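Local coordinates for protein Zgc:56074 (Danio rerio, PDB 3E9D) that probably hydrolyses fructose 2,6-bisphosphate, and also fructose 1,6-bisphosphate, as a histidine phosphatase that restrains glycolysis and favours the pentose phosphate pathway, at residues M1-E13 with V174-I187. Numbering follows the deposited sequence.
Sequences MLTFALTIVRHGE and VPVHALMVSHGAFI. With PO4 (phosphate ion), chain C; PO4 (phosphate ion), chain D.
Arg10, His11, His183 and Gly184 close round the chain C phosphate where two parallel strands end side by side. Arg10 reaches it with a fully extended chain (CG anti to the backbone N, chi1 179°) that runs past Gly184. Its NE meets O2 of this phosphate at 2.9 Å and NH2 meets O3, both near the guanidinium plane, while NH1 and NH2 also donate to the chain D phosphate, and NH1 to Cys215 O. The backbone N of Gly184, in the first turn of helix 184-197, gives O2 of the chain C phosphate a nearly straight bond of 2.8 Å. His183, at the N-cap of that helix, offers ND1 edge-on to O1 of the same ion at 2.9 Å, and Ser57 holds its NE2. His11, the residue phosphorylated in catalysis, also presents its ring edge to this ion. With an alanine in place of Arg10, the chain C phosphate would probably be held less firmly, and the chain D phosphate left without its arginine mate. This is the phosphate pocket of the phosphoglycerate mutase family, at the carboxyl ends of the central parallel strands 2-10 and 177-182, with the Arg-His-Gly motif of residues 10-12 ending one strand and His183 following the other. His11 N to Ser182 O (3.0 Å) is the last backbone bond between the strands, tying the two histidine-bearing turns together. Further back, Ile187 CG1 packs on Ile8 CG2 at 3.7 Å, seating the helix against the sheet, and Met180 lies alongside Ile8. On the other face, where Ala5 touches Ile224 of strand 220-230, Ala5 CB sits 3.6 Å from the His177 ring centroid in a CH-pi contact. At that ring's edge NE2 and Thr7 OG1 appear hydrogen-bonded, though OG1 is less surely placed. A water bridges Thr3 O and Val176 N.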
loop_
_atom_site.group_PDB
_atom_site.type_symbol
_atom_site.label_atom_id
_atom_site.label_comp_id
_atom_site.label_asym_id
_atom_site.label_seq_id
_atom_site.Cartn_x
_atom_site.Cartn_y
_atom_site.Cartn_z
ATOM N N MET A 1 -21.905 4.022 3.653
ATOM C CA MET A 1 -22.086 5.289 4.420
ATOM C C MET A 1 -20.821 6.152 4.560
ATOM O O MET A 1 -20.935 7.366 4.680
ATOM C CB MET A 1 -22.737 5.037 5.774
ATOM C CG MET A 1 -22.071 4.015 6.649
ATOM S SD MET A 1 -23.035 3.838 8.193
ATOM C CE MET A 1 -24.025 2.419 7.835
ATOM N N LEU A 2 -19.636 5.540 4.540
ATOM C CA LEU A 2 -18.402 6.313 4.441
ATOM C C LEU A 2 -17.626 5.976 3.173
ATOM O O LEU A 2 -17.404 4.804 2.865
ATOM C CB LEU A 2 -17.495 6.122 5.669
ATOM C CG LEU A 2 -16.148 6.879 5.617
ATOM C CD1 LEU A 2 -16.345 8.403 5.705
ATOM C CD2 LEU A 2 -15.211 6.392 6.718
ATOM N N THR A 3 -17.233 7.011 2.441
ATOM C CA THR A 3 -16.373 6.863 1.276
ATOM C C THR A 3 -15.043 7.511 1.602
ATOM O O THR A 3 -15.011 8.650 2.059
ATOM C CB THR A 3 -16.967 7.551 0.037
ATOM O OG1 THR A 3 -18.159 6.870 -0.343
ATOM C CG2 THR A 3 -15.965 7.523 -1.158
ATOM N N PHE A 4 -13.951 6.789 1.367
ATOM C CA PHE A 4 -12.616 7.348 1.594
ATOM C C PHE A 4 -11.615 6.820 0.567
ATOM O O PHE A 4 -11.787 5.715 0.029
ATOM C CB PHE A 4 -12.133 7.101 3.040
ATOM C CG PHE A 4 -11.811 5.659 3.357
ATOM C CD1 PHE A 4 -10.523 5.162 3.162
ATOM C CD2 PHE A 4 -12.793 4.808 3.878
ATOM C CE1 PHE A 4 -10.214 3.823 3.443
ATOM C CE2 PHE A 4 -12.501 3.463 4.189
ATOM C CZ PHE A 4 -11.195 2.973 3.967
ATOM N N ALA A 5 -10.613 7.644 0.269
ATOM C CA ALA A 5 -9.531 7.282 -0.633
ATOM C C ALA A 5 -8.396 6.671 0.169
ATOM O O ALA A 5 -8.149 7.059 1.329
ATOM C CB ALA A 5 -9.024 8.521 -1.380
ATOM N N LEU A 6 -7.720 5.700 -0.439
ATOM C CA LEU A 6 -6.531 5.120 0.156
ATOM C C LEU A 6 -5.383 5.210 -0.847
ATOM O O LEU A 6 -5.449 4.585 -1.912
ATOM C CB LEU A 6 -6.768 3.651 0.536
ATOM C CG LEU A 6 -5.524 2.933 1.061
ATOM C CD1 LEU A 6 -5.139 3.484 2.430
ATOM C CD2 LEU A 6 -5.735 1.407 1.148
ATOM N N THR A 7 -4.345 5.971 -0.500
ATOM C CA THR A 7 -3.144 6.052 -1.335
ATOM C C THR A 7 -2.083 5.172 -0.726
ATOM O O THR A 7 -1.808 5.267 0.470
ATOM C CB THR A 7 -2.626 7.498 -1.445
ATOM O OG1 THR A 7 -3.616 8.292 -2.111
ATOM C CG2 THR A 7 -1.297 7.567 -2.222
ATOM N N ILE A 8 -1.491 4.317 -1.549
ATOM C CA ILE A 8 -0.555 3.312 -1.071
ATOM C C ILE A 8 0.803 3.545 -1.726
ATOM O O ILE A 8 0.899 3.601 -2.965
ATOM C CB ILE A 8 -1.029 1.896 -1.463
ATOM C CG1 ILE A 8 -2.420 1.598 -0.868
ATOM C CG2 ILE A 8 0.026 0.824 -1.019
ATOM C CD1 ILE A 8 -3.085 0.297 -1.438
ATOM N N VAL A 9 1.848 3.661 -0.909
ATOM C CA VAL A 9 3.183 3.968 -1.418
ATOM C C VAL A 9 4.195 2.958 -0.888
ATOM O O VAL A 9 4.234 2.691 0.314
ATOM C CB VAL A 9 3.621 5.422 -1.019
ATOM C CG1 VAL A 9 4.983 5.806 -1.652
ATOM C CG2 VAL A 9 2.528 6.446 -1.383
ATOM N N ARG A 10 5.002 2.377 -1.773
ATOM C CA ARG A 10 6.145 1.574 -1.318
ATOM C C ARG A 10 7.299 2.495 -0.843
ATOM O O ARG A 10 7.535 3.561 -1.424
ATOM C CB ARG A 10 6.629 0.632 -2.434
ATOM C CG ARG A 10 7.856 -0.221 -2.027
ATOM C CD ARG A 10 8.301 -1.172 -3.149
ATOM N NE ARG A 10 9.499 -1.889 -2.741
ATOM C CZ ARG A 10 10.481 -2.245 -3.568
ATOM N NH1 ARG A 10 10.423 -1.960 -4.874
ATOM N NH2 ARG A 10 11.531 -2.870 -3.077
ATOM N N HIS A 11 8.033 2.077 0.183
ATOM C CA HIS A 11 9.165 2.864 0.701
ATOM C C HIS A 11 10.203 3.153 -0.407
ATOM O O HIS A 11 10.294 2.424 -1.416
ATOM C CB HIS A 11 9.850 2.102 1.862
ATOM C CG HIS A 11 10.607 0.903 1.395
ATOM N ND1 HIS A 11 11.892 0.988 0.907
ATOM C CD2 HIS A 11 10.236 -0.392 1.258
ATOM C CE1 HIS A 11 12.293 -0.205 0.504
ATOM N NE2 HIS A 11 11.304 -1.061 0.699
ATOM N N GLY A 12 11.032 4.169 -0.179
ATOM C CA GLY A 12 12.108 4.515 -1.117
ATOM C C GLY A 12 13.245 3.507 -1.090
ATOM O O GLY A 12 13.378 2.752 -0.135
ATOM N N GLU A 13 14.076 3.520 -2.127
ATOM C CA GLU A 13 15.217 2.604 -2.257
ATOM C C GLU A 13 16.178 2.538 -1.058
ATOM O O GLU A 13 16.542 3.577 -0.489
ATOM C CB GLU A 13 16.010 2.970 -3.507
ATOM C CG GLU A 13 16.928 1.877 -3.972
ATOM C CD GLU A 13 17.660 2.263 -5.234
ATOM O OE1 GLU A 13 17.081 2.164 -6.341
ATOM O OE2 GLU A 13 18.819 2.665 -5.115
ATOM N N VAL A 174 -13.288 13.483 -2.739
ATOM C CA VAL A 174 -13.223 12.522 -1.642
ATOM C C VAL A 174 -12.320 13.131 -0.559
ATOM O O VAL A 174 -11.110 12.939 -0.584
ATOM C CB VAL A 174 -12.726 11.138 -2.133
ATOM C CG1 VAL A 174 -12.728 10.111 -1.002
ATOM C CG2 VAL A 174 -13.584 10.637 -3.311
ATOM N N PRO A 175 -12.904 13.912 0.367
ATOM C CA PRO A 175 -12.093 14.601 1.376
ATOM C C PRO A 175 -11.434 13.668 2.398
ATOM O O PRO A 175 -10.356 13.990 2.905
ATOM C CB PRO A 175 -13.101 15.539 2.074
ATOM C CG PRO A 175 -14.462 14.968 1.781
ATOM C CD PRO A 175 -14.333 14.292 0.437
ATOM N N VAL A 176 -12.047 12.523 2.693
ATOM C CA VAL A 176 -11.447 11.576 3.633
ATOM C C VAL A 176 -10.418 10.708 2.890
ATOM O O VAL A 176 -10.737 10.043 1.907
ATOM C CB VAL A 176 -12.517 10.719 4.375
ATOM C CG1 VAL A 176 -11.839 9.758 5.345
ATOM C CG2 VAL A 176 -13.489 11.624 5.147
ATOM N N HIS A 177 -9.169 10.749 3.329
ATOM C CA HIS A 177 -8.078 10.225 2.496
ATOM C C HIS A 177 -6.940 9.725 3.361
ATOM O O HIS A 177 -6.270 10.521 4.044
ATOM C CB HIS A 177 -7.565 11.318 1.553
ATOM C CG HIS A 177 -6.755 10.802 0.397
ATOM N ND1 HIS A 177 -6.755 11.415 -0.834
ATOM C CD2 HIS A 177 -5.920 9.738 0.286
ATOM C CE1 HIS A 177 -5.963 10.750 -1.662
ATOM N NE2 HIS A 177 -5.446 9.725 -1.007
ATOM N N ALA A 178 -6.739 8.405 3.341
ATOM C CA ALA A 178 -5.681 7.766 4.114
ATOM C C ALA A 178 -4.443 7.530 3.256
ATOM O O ALA A 178 -4.559 7.211 2.069
ATOM C CB ALA A 178 -6.175 6.444 4.698
ATOM N N LEU A 179 -3.266 7.688 3.866
ATOM C CA LEU A 179 -1.992 7.318 3.239
ATOM C C LEU A 179 -1.464 6.071 3.915
ATOM O O LEU A 179 -1.501 5.966 5.136
ATOM C CB LEU A 179 -0.975 8.455 3.384
ATOM C CG LEU A 179 0.467 8.222 2.905
ATOM C CD1 LEU A 179 0.463 8.025 1.374
ATOM C CD2 LEU A 179 1.350 9.440 3.298
ATOM N N MET A 180 -0.986 5.114 3.125
ATOM C CA MET A 180 -0.446 3.875 3.657
ATOM C C MET A 180 0.944 3.749 3.051
ATOM O O MET A 180 1.091 3.818 1.835
ATOM C CB MET A 180 -1.352 2.687 3.271
ATOM C CG MET A 180 -0.774 1.280 3.532
ATOM S SD MET A 180 -1.840 -0.044 2.824
ATOM C CE MET A 180 -0.565 -1.200 2.347
ATOM N N VAL A 181 1.965 3.569 3.892
ATOM C CA VAL A 181 3.343 3.413 3.395
ATOM C C VAL A 181 3.856 2.044 3.837
ATOM O O VAL A 181 3.869 1.741 5.026
ATOM C CB VAL A 181 4.277 4.588 3.822
ATOM C CG1 VAL A 181 5.689 4.420 3.217
ATOM C CG2 VAL A 181 3.683 5.925 3.341
ATOM N N SER A 182 4.266 1.230 2.868
ATOM C CA SER A 182 4.561 -0.172 3.111
ATOM C C SER A 182 5.648 -0.719 2.158
ATOM O O SER A 182 6.567 0.007 1.746
ATOM C CB SER A 182 3.250 -1.003 3.033
ATOM O OG SER A 182 3.429 -2.354 3.467
ATOM N N HIS A 183 5.531 -2.000 1.825
ATOM C CA HIS A 183 6.613 -2.749 1.224
ATOM C C HIS A 183 6.125 -3.526 -0.007
ATOM O O HIS A 183 4.938 -3.835 -0.109
ATOM C CB HIS A 183 7.186 -3.701 2.267
ATOM C CG HIS A 183 7.637 -3.005 3.507
ATOM N ND1 HIS A 183 8.921 -2.539 3.664
ATOM C CD2 HIS A 183 6.965 -2.656 4.630
ATOM C CE1 HIS A 183 9.026 -1.939 4.838
ATOM N NE2 HIS A 183 7.852 -2.001 5.444
ATOM N N GLY A 184 7.053 -3.848 -0.906
ATOM C CA GLY A 184 6.719 -4.351 -2.226
ATOM C C GLY A 184 5.936 -5.648 -2.233
ATOM O O GLY A 184 4.887 -5.730 -2.863
ATOM N N ALA A 185 6.442 -6.664 -1.542
ATOM C CA ALA A 185 5.767 -7.956 -1.534
ATOM C C ALA A 185 4.414 -7.844 -0.840
ATOM O O ALA A 185 3.405 -8.319 -1.364
ATOM C CB ALA A 185 6.633 -9.042 -0.911
ATOM N N PHE A 186 4.389 -7.179 0.319
ATOM C CA PHE A 186 3.116 -6.937 1.021
ATOM C C PHE A 186 2.065 -6.214 0.160
ATOM O O PHE A 186 0.890 -6.626 0.110
ATOM C CB PHE A 186 3.357 -6.127 2.293
ATOM C CG PHE A 186 2.116 -5.904 3.101
ATOM C CD1 PHE A 186 1.721 -6.840 4.055
ATOM C CD2 PHE A 186 1.341 -4.748 2.916
ATOM C CE1 PHE A 186 0.562 -6.630 4.828
ATOM C CE2 PHE A 186 0.185 -4.543 3.668
ATOM C CZ PHE A 186 -0.201 -5.483 4.632
ATOM N N ILE A 187 2.479 -5.132 -0.502
ATOM C CA ILE A 187 1.577 -4.353 -1.333
ATOM C C ILE A 187 1.067 -5.182 -2.510
ATOM O O ILE A 187 -0.110 -5.109 -2.850
ATOM C CB ILE A 187 2.236 -2.997 -1.828
ATOM C CG1 ILE A 187 2.358 -1.996 -0.658
ATOM C CG2 ILE A 187 1.444 -2.387 -2.970
ATOM C CD1 ILE A 187 3.410 -0.862 -0.898
HETATM P P PO4 C . 10.811 -4.086 0.467
HETATM O O1 PO4 C . 10.806 -3.839 1.954
HETATM O O2 PO4 C . 9.701 -3.353 -0.249
HETATM O O3 PO4 C . 12.113 -3.617 -0.140
HETATM O O4 PO4 C . 10.705 -5.571 0.193
HETATM P P PO4 D . 13.645 -2.735 -6.348
HETATM O O1 PO4 D . 13.339 -3.701 -5.223
HETATM O O2 PO4 D . 12.333 -2.188 -6.903
HETATM O O3 PO4 D . 14.536 -1.596 -5.872
HETATM O O4 PO4 D . 14.404 -3.480 -7.442
HETATM O O HOH W 1 -14.582 11.273 1.797
#